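Protein bicaudal C homolog 1 (Homo sapiens, PDB 6GY4) probably binds RNA through KH domains, of which this is the N-terminal one. Local coordinates at residues E39-Q43 with D70-A74. Residues are numbered along the deposited sequence; the frame is centred on the assembly and turned at random.
Sequences ETNTQ and DVKEA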
ATOM      1  N   GLU A  39       4.810  -8.948  -5.007  1.00 66.33           N
ATOM      2  CA  GLU A  39       5.171  -8.568  -6.367  1.00 66.17           C
ATOM      3  C   GLU A  39       6.303  -7.549  -6.380  1.00 64.04           C
ATOM      4  O   GLU A  39       7.185  -7.605  -7.244  1.00 69.37           O
ATOM      5  CB  GLU A  39       3.953  -8.009  -7.099  1.00 72.82           C
ATOM      6  CG  GLU A  39       3.921  -8.363  -8.567  1.00 79.76           C
ATOM      7  CD  GLU A  39       3.695  -9.841  -8.784  1.00 78.62           C
ATOM      8  OE1 GLU A  39       2.699 -10.372  -8.249  1.00 80.64           O
ATOM      9  OE2 GLU A  39       4.517 -10.478  -9.475  1.00 83.10           O
ATOM     10  N   THR A  40       6.291  -6.605  -5.441  1.00 56.63           N
ATOM     11  CA  THR A  40       7.263  -5.521  -5.427  1.00 57.98           C
ATOM     12  C   THR A  40       8.395  -5.740  -4.432  1.00 65.99           C
ATOM     13  O   THR A  40       9.363  -4.976  -4.451  1.00 72.56           O
ATOM     14  CB  THR A  40       6.565  -4.190  -5.115  1.00 52.17           C
ATOM     15  OG1 THR A  40       5.877  -4.290  -3.863  1.00 54.49           O
ATOM     16  CG2 THR A  40       5.564  -3.844  -6.207  1.00 51.34           C
ATOM     17  N   ASN A  41       8.304  -6.764  -3.586  1.00 63.99           N
ATOM     18  CA  ASN A  41       9.266  -7.007  -2.510  1.00 66.99           C
ATOM     19  C   ASN A  41       9.368  -5.792  -1.592  1.00 59.88           C
ATOM     20  O   ASN A  41      10.453  -5.282  -1.303  1.00 59.22           O
ATOM     21  CB  ASN A  41      10.640  -7.398  -3.059  1.00 73.41           C
ATOM     22  CG  ASN A  41      11.438  -8.227  -2.073  1.00 83.97           C
ATOM     23  OD1 ASN A  41      10.875  -9.037  -1.337  1.00 90.56           O
ATOM     24  ND2 ASN A  41      12.751  -8.023  -2.042  1.00 69.36           N
ATOM     25  N   THR A  42       8.209  -5.329  -1.129  1.00 44.91           N
ATOM     26  CA  THR A  42       8.106  -4.155  -0.276  1.00 44.95           C
ATOM     27  C   THR A  42       7.368  -4.522   1.003  1.00 42.33           C
ATOM     28  O   THR A  42       6.770  -5.595   1.119  1.00 56.42           O
ATOM     29  CB  THR A  42       7.389  -3.003  -0.993  1.00 40.46           C
ATOM     30  OG1 THR A  42       6.101  -3.443  -1.437  1.00 46.86           O
ATOM     31  CG2 THR A  42       8.193  -2.543  -2.197  1.00 34.78           C
ATOM     32  N   GLN A  43       7.416  -3.611   1.974  1.00 44.91           N
ATOM     33  CA  GLN A  43       6.771  -3.786   3.268  1.00 49.55           C
ATOM     34  C   GLN A  43       5.793  -2.641   3.484  1.00 50.60           C
ATOM     35  O   GLN A  43       6.181  -1.471   3.414  1.00 48.50           O
ATOM     36  CB  GLN A  43       7.805  -3.826   4.398  1.00 51.16           C
ATOM     37  CG  GLN A  43       8.920  -4.837   4.186  1.00 64.30           C
ATOM     38  CD  GLN A  43       9.038  -5.824   5.331  1.00 76.06           C
ATOM     39  OE1 GLN A  43       8.374  -5.684   6.358  1.00 77.90           O
ATOM     40  NE2 GLN A  43       9.883  -6.833   5.158  1.00 64.33           N
ATOM     41  N   ASP A  70      11.091  -0.193  -6.305  1.00 55.20           N
ATOM     42  CA  ASP A  70       9.985  -1.030  -5.854  1.00 46.29           C
ATOM     43  C   ASP A  70       8.981  -0.227  -5.040  1.00 42.35           C
ATOM     44  O   ASP A  70       7.766  -0.417  -5.177  1.00 46.79           O
ATOM     45  CB  ASP A  70      10.519  -2.205  -5.039  1.00 51.41           C
ATOM     46  CG  ASP A  70      11.400  -3.127  -5.853  1.00 54.95           C
ATOM     47  OD1 ASP A  70      11.332  -3.067  -7.096  1.00 71.93           O
ATOM     48  OD2 ASP A  70      12.159  -3.913  -5.248  1.00 62.77           O
ATOM     49  N   VAL A  71       9.469   0.669  -4.179  1.00 40.67           N
ATOM     50  CA  VAL A  71       8.573   1.532  -3.415  1.00 33.57           C
ATOM     51  C   VAL A  71       7.765   2.417  -4.353  1.00 47.24           C
ATOM     52  O   VAL A  71       6.563   2.629  -4.149  1.00 50.97           O
ATOM     53  CB  VAL A  71       9.375   2.364  -2.397  1.00 31.54           C
ATOM     54  CG1 VAL A  71       8.485   3.412  -1.745  1.00 24.21           C
ATOM     55  CG2 VAL A  71       9.988   1.459  -1.344  1.00 27.39           C
ATOM     56  N   LYS A  72       8.406   2.933  -5.405  1.00 51.28           N
ATOM     57  CA  LYS A  72       7.696   3.767  -6.367  1.00 37.78           C
ATOM     58  C   LYS A  72       6.613   2.977  -7.091  1.00 45.59           C
ATOM     59  O   LYS A  72       5.553   3.524  -7.420  1.00 40.76           O
ATOM     60  CB  LYS A  72       8.685   4.369  -7.365  1.00 41.87           C
ATOM     61  N   GLU A  73       6.859   1.689  -7.346  1.00 63.01           N
ATOM     62  CA  GLU A  73       5.876   0.870  -8.051  1.00 50.65           C
ATOM     63  C   GLU A  73       4.754   0.426  -7.123  1.00 45.39           C
ATOM     64  O   GLU A  73       3.606   0.279  -7.557  1.00 58.52           O
ATOM     65  CB  GLU A  73       6.557  -0.344  -8.677  1.00 54.41           C
ATOM     66  CG  GLU A  73       7.530  -0.018  -9.791  1.00 72.91           C
ATOM     67  CD  GLU A  73       8.380  -1.210 -10.173  1.00 77.57           C
ATOM     68  OE1 GLU A  73       8.297  -2.239  -9.473  1.00 73.45           O
ATOM     69  OE2 GLU A  73       9.131  -1.119 -11.168  1.00 80.31           O
ATOM     70  N   ALA A  74       5.067   0.184  -5.850  1.00 45.80           N
ATOM     71  CA  ALA A  74       4.018  -0.157  -4.897  1.00 41.34           C
ATOM     72  C   ALA A  74       3.117   1.039  -4.629  1.00 46.17           C
ATOM     73  O   ALA A  74       1.900   0.886  -4.483  1.00 47.50           O
ATOM     74  CB  ALA A  74       4.636  -0.675  -3.600  1.00 43.33           C
TER
HETATM   75  O   HOH W   1      12.168  -3.827  -2.502  1.00 38.30           O
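Thr42 lays its methyl group against the first turn of helix 68-81, with CG2 3.7 Å from Asp70 CB and equally near Asp70 O, the carbonyl that accepts the backbone bond of Ala74. With CG2 anti to its own carbonyl carbon, the branch turns OG1 (chi1 56°) back to Thr40, donating a hydrogen bond of 2.6 Å to Thr40 OG1. Thr40 OG1 in turn bonds to Ile36 O, one turn back in helix 32-40, so the two hydroxyls of these buried threonines are joined in a short relay ending on a helix carbonyl. The methyl of Ala74 faces this pair, its CB 3.8 Å from Thr42 OG1; a side chain this small lets the helix come close. A valine in place of Thr42 would probably leave Thr40 OG1 without its incoming hydrogen bond in a buried setting.

In the type I KH fold, helices pack on one face of a three-stranded antiparallel sheet, and here the end of helix 32-40 meets the C-terminal helix just before strand 43-45. Both Thr42 and Ala74 also touch Val64 of the central strand 61-65. Asn41 makes the exit from the helix with positive phi (57°), a conformation asparagine tolerates better than most residues.

At the more open side, Asp70 brings its carboxylate beside Thr40 O, with OD2 3.1 Å from that carbonyl oxygen. These are two acceptors and do not bond. Instead a water donates to Asp70 OD2 at 2.7 Å and to Asn41 O, and an acidic side chain suits this edge because a carboxylate oxygen readily accepts a hydrogen bond from a bridging water.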